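PDB 3ON5: BH1974 protein from Bacillus halodurans, which probably assists the maturation of molybdenum-containing hydroxylases such as xanthine dehydrogenase. Local coordinates for residues A[160-163]-A[167-170]; A[269-274]-A[292-297]. All blocks are in the same frame, centred on the assembly; numbering follows the deposited sequence.

The two contacts lie on opposite sides of the chain's centre, their own centres 44 Å apart and their nearest atoms about 30 Å apart, and they share no sheet or helix. Interaction 1 comes first along the chain and is complete before interaction 2 begins. It closes a beta hairpin at the margin of the four-stranded antiparallel sheet, in the central domain. Interaction 2 follows in the Rossmann domain, where two loops leave neighbouring strands of the six-stranded parallel sheet. The first contact is made within one chain and pairs an edge strand with its neighbour, whereas residues of the second also meet another subunit, so that it lies beside a subunit interface.

Interaction 1. Residues A[160-163]-A[167-170]; sequences FILD and YFGE
A beta hairpin formed by strands 155-161 and 167-168 finishes one margin of the four-stranded antiparallel sheet, and F160 and F168 face each other across it as a hydrogen-bonded antiparallel pair. The backbone N of F160 gives its hydrogen to F168 O at 2.7 Å, and F168 N returns a bond of 2.8 Å to F160 O. Next along the ladder, I161 and Y167 form a non-hydrogen-bonded pair, with Y167 CA making a CH...O contact to F160 O at 3.2 Å.

The two phenylalanines put their side chains on the same face of the sheet. F168 has CG between its backbone N and carbonyl carbon (chi1 61°), which folds the ring back over the partner strand, and F160 CB sits over the centre of that ring as a CH-pi contact, 3.6 Å from the centroid. The rings lie at 24° to each other but are slid apart, so they barely overlap. L162 CD1 reaches the edge of the F168 ring at CE1, 4.1 Å away. An alanine in place of F168 would probably leave F160 CB and L162 CD1 without their shared aromatic partner and open a gap beneath helix 124-139.

That helix lies over the aromatic face, F160 packing on H129 and V133 while R132 makes a cation-pi contact with F168. On the other face, I161 CG1 lies 4.2 Å from Y167 CB, and both residues meet helix 176-181; a branched aliphatic chain fills this buried position, while tyrosine fits a partly exposed one. G169 follows with phi 128°, a backbone shape open essentially to glycine, where the chain turns a corner. The whole is a two-stranded antiparallel hairpin whose second strand forms the edge of an antiparallel sheet, with helices 124-139 and 176-181 on its two faces.

Interaction 2. Residues A[269-274]-A[292-297]; sequences MTHHFQ and GILGSK
L294 O accepts a hydrogen bond from a water at 3.3 Å and also has a weak one with the hydroxyl of Y49 in the second subunit. The same water takes the backbone N-H of H271 at 3.0 Å, so it bridges two loops that have no direct hydrogen bond between them.

Beside this bridge the contact is apolar and centres on L294, whose CG is turned away from the backbone N (chi1 -164°), which carries the methyls over to M269 and H271. Its CD2 branch meets both M269 CB, at 3.8 Å, and the H271 ring, approached obliquely at CE1, 3.5 Å away. The other branch, CD1, lies 4.0 Å from CE of M269, here a selenomethionine. A forked aliphatic side chain suits this place because its two methyls spread over M269 while CD2 reaches the histidine as well. Histidine suits its place too: NE2 of H271 is bonded to D210, and the ring packs edge-to-face with Y49 of the second subunit.

Farther along, T270 OG1 accepts from H272 N at 3.2 Å, an ST turn that leads into helix 273-283. Adjacent parallel strands 265-268 and 290-293, connected by that helix and meeting through the loops at their ends, form a beta-alpha-beta unit of the Rossmann-type domain.

Interaction 1. Residues A[160-163]-A[167-170]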
ATOM      1  N   PHE A 160     -37.442   7.205  13.437  1.00 45.97           N
ATOM      2  CA  PHE A 160     -37.466   6.607  12.110  1.00 44.50           C
ATOM      3  C   PHE A 160     -38.911   6.257  11.817  1.00 51.22           C
ATOM      4  O   PHE A 160     -39.445   5.332  12.425  1.00 52.03           O
ATOM      5  CB  PHE A 160     -36.524   5.401  12.033  1.00 43.88           C
ATOM      6  CG  PHE A 160     -35.088   5.722  12.360  1.00 43.67           C
ATOM      7  CD1 PHE A 160     -34.211   6.167  11.370  1.00 44.30           C
ATOM      8  CD2 PHE A 160     -34.600   5.563  13.656  1.00 45.00           C
ATOM      9  CE1 PHE A 160     -32.873   6.433  11.670  1.00 43.22           C
ATOM     10  CE2 PHE A 160     -33.270   5.865  13.963  1.00 45.45           C
ATOM     11  CZ  PHE A 160     -32.417   6.300  12.969  1.00 42.04           C
ATOM     12  N   ILE A 161     -39.566   7.060  10.961  1.00 49.24           N
ATOM     13  CA  ILE A 161     -40.987   6.956  10.617  1.00 52.09           C
ATOM     14  C   ILE A 161     -41.203   6.098   9.344  1.00 57.49           C
ATOM     15  O   ILE A 161     -40.513   6.278   8.338  1.00 55.60           O
ATOM     16  CB  ILE A 161     -41.547   8.404  10.418  1.00 56.42           C
ATOM     17  CG1 ILE A 161     -41.260   9.299  11.662  1.00 56.53           C
ATOM     18  CG2 ILE A 161     -43.044   8.396  10.039  1.00 58.67           C
ATOM     19  CD1 ILE A 161     -41.244  10.790  11.413  1.00 60.37           C
ATOM     20  N   LEU A 162     -42.193   5.193   9.402  1.00 56.98           N
ATOM     21  CA  LEU A 162     -42.613   4.330   8.286  1.00 57.73           C
ATOM     22  C   LEU A 162     -44.013   4.755   7.798  1.00 66.64           C
ATOM     23  O   LEU A 162     -44.293   4.726   6.599  1.00 66.50           O
ATOM     24  CB  LEU A 162     -42.596   2.850   8.701  1.00 57.13           C
ATOM     25  CG  LEU A 162     -41.228   2.238   8.994  1.00 59.53           C
ATOM     26  CD1 LEU A 162     -41.357   1.061   9.931  1.00 59.97           C
ATOM     27  CD2 LEU A 162     -40.480   1.880   7.706  1.00 60.24           C
ATOM     28  N   ASP A 163     -44.868   5.197   8.737  1.00 66.64           N
ATOM     29  CA  ASP A 163     -46.208   5.724   8.498  1.00 69.83           C
ATOM     30  C   ASP A 163     -46.570   6.677   9.661  1.00 76.85           C
ATOM     31  O   ASP A 163     -45.842   6.704  10.662  1.00 75.26           O
ATOM     32  CB  ASP A 163     -47.232   4.585   8.332  1.00 73.16           C
ATOM     33  CG  ASP A 163     -48.502   4.977   7.589  1.00 91.58           C
ATOM     34  OD1 ASP A 163     -48.907   6.167   7.671  1.00 93.31           O
ATOM     35  OD2 ASP A 163     -49.100   4.095   6.933  1.00101.50           O
ATOM     36  N   TYR A 167     -43.478   4.175  13.929  1.00 63.54           N
ATOM     37  CA  TYR A 167     -42.157   4.803  14.035  1.00 59.51           C
ATOM     38  C   TYR A 167     -41.314   4.112  15.097  1.00 58.52           C
ATOM     39  O   TYR A 167     -41.866   3.482  15.988  1.00 59.02           O
ATOM     40  CB  TYR A 167     -42.282   6.305  14.348  1.00 61.78           C
ATOM     41  CG  TYR A 167     -42.716   6.638  15.758  1.00 66.39           C
ATOM     42  CD1 TYR A 167     -44.062   6.708  16.096  1.00 70.69           C
ATOM     43  CD2 TYR A 167     -41.784   6.962  16.736  1.00 67.19           C
ATOM     44  CE1 TYR A 167     -44.470   7.044  17.390  1.00 73.66           C
ATOM     45  CE2 TYR A 167     -42.180   7.290  18.036  1.00 70.07           C
ATOM     46  CZ  TYR A 167     -43.525   7.336  18.357  1.00 78.44           C
ATOM     47  OH  TYR A 167     -43.904   7.655  19.643  1.00 80.62           O
ATOM     48  N   PHE A 168     -39.969   4.217  14.990  1.00 51.43           N
ATOM     49  CA  PHE A 168     -39.035   3.631  15.959  1.00 49.37           C
ATOM     50  C   PHE A 168     -37.851   4.578  16.214  1.00 52.61           C
ATOM     51  O   PHE A 168     -37.720   5.585  15.523  1.00 52.65           O
ATOM     52  CB  PHE A 168     -38.543   2.256  15.510  1.00 49.19           C
ATOM     53  CG  PHE A 168     -37.786   2.158  14.218  1.00 48.43           C
ATOM     54  CD1 PHE A 168     -38.452   1.933  13.019  1.00 50.68           C
ATOM     55  CD2 PHE A 168     -36.395   2.157  14.208  1.00 48.85           C
ATOM     56  CE1 PHE A 168     -37.741   1.765  11.824  1.00 49.64           C
ATOM     57  CE2 PHE A 168     -35.687   2.014  13.006  1.00 49.55           C
ATOM     58  CZ  PHE A 168     -36.366   1.800  11.826  1.00 46.82           C
ATOM     59  N   GLY A 169     -37.044   4.284  17.233  1.00 48.65           N
ATOM     60  CA  GLY A 169     -35.898   5.115  17.589  1.00 47.86           C
ATOM     61  C   GLY A 169     -35.854   5.529  19.047  1.00 55.05           C
ATOM     62  O   GLY A 169     -36.231   4.743  19.919  1.00 58.33           O
ATOM     63  N   GLU A 170     -35.382   6.759  19.327  1.00 50.87           N
ATOM     64  CA  GLU A 170     -35.288   7.309  20.682  1.00 52.12           C
ATOM     65  C   GLU A 170     -36.141   8.587  20.757  1.00 61.47           C
ATOM     66  O   GLU A 170     -35.637   9.696  20.967  1.00 60.60           O
ATOM     67  CB  GLU A 170     -33.819   7.561  21.101  1.00 51.34           C
ATOM     68  CG  GLU A 170     -32.968   6.303  21.169  1.00 52.10           C
ATOM     69  CD  GLU A 170     -33.389   5.215  22.131  1.00 75.35           C
ATOM     70  OE1 GLU A 170     -33.784   5.543  23.274  1.00 81.52           O
ATOM     71  OE2 GLU A 170     -33.258   4.025  21.762  1.00 70.26           O
TER

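Interaction 2. Residues A[269-274]-A[292-297]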
HETATM    1  N   MSE A 269     -31.911  -2.126 -25.105  1.00 54.31           N
HETATM    2  CA  MSE A 269     -30.718  -2.152 -25.968  1.00 54.37           C
HETATM    3  C   MSE A 269     -30.365  -3.574 -26.376  1.00 57.62           C
HETATM    4  O   MSE A 269     -29.222  -4.023 -26.176  1.00 55.04           O
HETATM    5  CB  MSE A 269     -29.532  -1.488 -25.273  1.00 55.47           C
HETATM    6  CG  MSE A 269     -29.418  -1.805 -23.782  1.00 60.57           C
HETATM    7 SE   MSE A 269     -28.011  -0.745 -23.002  0.75 67.73          SE
HETATM    8  CE  MSE A 269     -28.512   0.965 -23.662  1.00 66.12           C
ATOM      9  N   THR A 270     -31.350  -4.259 -27.000  1.00 55.79           N
ATOM     10  CA  THR A 270     -31.215  -5.648 -27.421  1.00 56.92           C
ATOM     11  C   THR A 270     -30.577  -5.744 -28.802  1.00 66.43           C
ATOM     12  O   THR A 270     -30.032  -6.793 -29.126  1.00 67.43           O
ATOM     13  CB  THR A 270     -32.571  -6.387 -27.423  1.00 61.87           C
ATOM     14  OG1 THR A 270     -33.359  -5.964 -28.533  1.00 61.47           O
ATOM     15  CG2 THR A 270     -33.344  -6.238 -26.124  1.00 58.00           C
ATOM     16  N   HIS A 271     -30.669  -4.669 -29.625  1.00 65.32           N
ATOM     17  CA  HIS A 271     -30.170  -4.588 -31.009  1.00 66.67           C
ATOM     18  C   HIS A 271     -31.001  -5.484 -31.929  1.00 68.83           C
ATOM     19  O   HIS A 271     -30.570  -5.787 -33.032  1.00 71.16           O
ATOM     20  CB  HIS A 271     -28.672  -4.954 -31.119  1.00 68.23           C
ATOM     21  CG  HIS A 271     -27.766  -4.055 -30.341  1.00 71.58           C
ATOM     22  ND1 HIS A 271     -27.359  -2.844 -30.847  1.00 75.00           N
ATOM     23  CD2 HIS A 271     -27.183  -4.242 -29.134  1.00 72.79           C
ATOM     24  CE1 HIS A 271     -26.558  -2.318 -29.933  1.00 73.76           C
ATOM     25  NE2 HIS A 271     -26.426  -3.119 -28.877  1.00 72.50           N
ATOM     26  N   HIS A 272     -32.184  -5.911 -31.463  1.00 63.88           N
ATOM     27  CA  HIS A 272     -33.170  -6.751 -32.158  1.00 64.04           C
ATOM     28  C   HIS A 272     -34.466  -6.014 -32.196  1.00 65.08           C
ATOM     29  O   HIS A 272     -35.061  -5.784 -31.144  1.00 63.38           O
ATOM     30  CB  HIS A 272     -33.333  -8.124 -31.482  1.00 64.45           C
ATOM     31  CG  HIS A 272     -32.152  -9.029 -31.628  1.00 68.44           C
ATOM     32  ND1 HIS A 272     -30.997  -8.846 -30.871  1.00 69.46           N
ATOM     33  CD2 HIS A 272     -32.007 -10.139 -32.389  1.00 71.41           C
ATOM     34  CE1 HIS A 272     -30.173  -9.815 -31.236  1.00 69.54           C
ATOM     35  NE2 HIS A 272     -30.740 -10.624 -32.143  1.00 71.16           N
ATOM     36  N   PHE A 273     -34.886  -5.607 -33.399  1.00 62.23           N
ATOM     37  CA  PHE A 273     -36.066  -4.793 -33.639  1.00 62.06           C
ATOM     38  C   PHE A 273     -37.330  -5.411 -33.037  1.00 66.29           C
ATOM     39  O   PHE A 273     -38.003  -4.743 -32.255  1.00 65.50           O
ATOM     40  CB  PHE A 273     -36.271  -4.574 -35.141  1.00 65.02           C
ATOM     41  CG  PHE A 273     -37.320  -3.530 -35.451  1.00 66.59           C
ATOM     42  CD1 PHE A 273     -38.659  -3.887 -35.610  1.00 68.49           C
ATOM     43  CD2 PHE A 273     -36.970  -2.191 -35.599  1.00 67.84           C
ATOM     44  CE1 PHE A 273     -39.626  -2.921 -35.880  1.00 69.97           C
ATOM     45  CE2 PHE A 273     -37.939  -1.229 -35.895  1.00 71.40           C
ATOM     46  CZ  PHE A 273     -39.259  -1.600 -36.033  1.00 69.86           C
ATOM     47  N   GLN A 274     -37.661  -6.654 -33.397  1.00 64.06           N
ATOM     48  CA  GLN A 274     -38.869  -7.327 -32.913  1.00 64.34           C
ATOM     49  C   GLN A 274     -38.878  -7.409 -31.374  1.00 63.34           C
ATOM     50  O   GLN A 274     -39.932  -7.182 -30.766  1.00 62.23           O
ATOM     51  CB  GLN A 274     -38.952  -8.731 -33.533  1.00 67.34           C
ATOM     52  CG  GLN A 274     -40.189  -9.549 -33.161  1.00 94.98           C
ATOM     53  CD  GLN A 274     -40.117 -10.949 -33.736  1.00127.86           C
ATOM     54  OE1 GLN A 274     -40.245 -11.160 -34.952  1.00125.40           O
ATOM     55  NE2 GLN A 274     -39.927 -11.940 -32.866  1.00125.17           N
ATOM     56  N   GLY A 292     -35.425   4.473 -22.245  1.00 50.04           N
ATOM     57  CA  GLY A 292     -34.349   4.839 -23.149  1.00 51.74           C
ATOM     58  C   GLY A 292     -34.143   3.730 -24.151  1.00 59.45           C
ATOM     59  O   GLY A 292     -34.014   2.566 -23.755  1.00 57.89           O
ATOM     60  N   ILE A 293     -34.162   4.071 -25.460  1.00 58.70           N
ATOM     61  CA  ILE A 293     -33.981   3.063 -26.499  1.00 59.01           C
ATOM     62  C   ILE A 293     -32.751   3.425 -27.321  1.00 65.86           C
ATOM     63  O   ILE A 293     -32.663   4.525 -27.874  1.00 67.04           O
ATOM     64  CB  ILE A 293     -35.229   2.865 -27.405  1.00 62.99           C
ATOM     65  CG1 ILE A 293     -36.517   2.816 -26.586  1.00 62.36           C
ATOM     66  CG2 ILE A 293     -35.057   1.612 -28.296  1.00 63.49           C
ATOM     67  CD1 ILE A 293     -37.750   2.757 -27.413  1.00 67.42           C
ATOM     68  N   LEU A 294     -31.813   2.476 -27.393  1.00 63.00           N
ATOM     69  CA  LEU A 294     -30.581   2.583 -28.144  1.00 64.55           C
ATOM     70  C   LEU A 294     -30.889   2.500 -29.638  1.00 73.31           C
ATOM     71  O   LEU A 294     -31.458   1.507 -30.110  1.00 74.02           O
ATOM     72  CB  LEU A 294     -29.637   1.463 -27.698  1.00 63.60           C
ATOM     73  CG  LEU A 294     -28.166   1.611 -28.077  1.00 69.64           C
ATOM     74  CD1 LEU A 294     -27.476   2.630 -27.194  1.00 69.14           C
ATOM     75  CD2 LEU A 294     -27.454   0.316 -27.885  1.00 72.27           C
ATOM     76  N   GLY A 295     -30.543   3.569 -30.354  1.00 72.19           N
ATOM     77  CA  GLY A 295     -30.780   3.700 -31.786  1.00 73.44           C
ATOM     78  C   GLY A 295     -31.205   5.103 -32.145  1.00 77.47           C
ATOM     79  O   GLY A 295     -31.138   6.011 -31.311  1.00 77.79           O
ATOM     80  N   SER A 296     -31.634   5.279 -33.394  1.00 74.26           N
ATOM     81  CA  SER A 296     -32.073   6.550 -33.972  1.00 75.76           C
ATOM     82  C   SER A 296     -33.547   6.815 -33.735  1.00 81.37           C
ATOM     83  O   SER A 296     -34.311   5.865 -33.550  1.00 80.80           O
ATOM     84  CB  SER A 296     -31.817   6.538 -35.473  1.00 79.75           C
ATOM     85  OG  SER A 296     -32.491   5.448 -36.078  1.00 87.75           O
ATOM     86  N   LYS A 297     -33.964   8.099 -33.827  1.00 79.71           N
ATOM     87  CA  LYS A 297     -35.362   8.509 -33.694  1.00 80.47           C
ATOM     88  C   LYS A 297     -36.227   7.783 -34.737  1.00 86.00           C
ATOM     89  O   LYS A 297     -37.348   7.382 -34.412  1.00 86.39           O
ATOM     90  CB  LYS A 297     -35.505  10.033 -33.834  1.00 84.40           C
TER
HETATM   91  O   HOH W   1     -31.187  -1.689 -29.367  1.00 59.95           O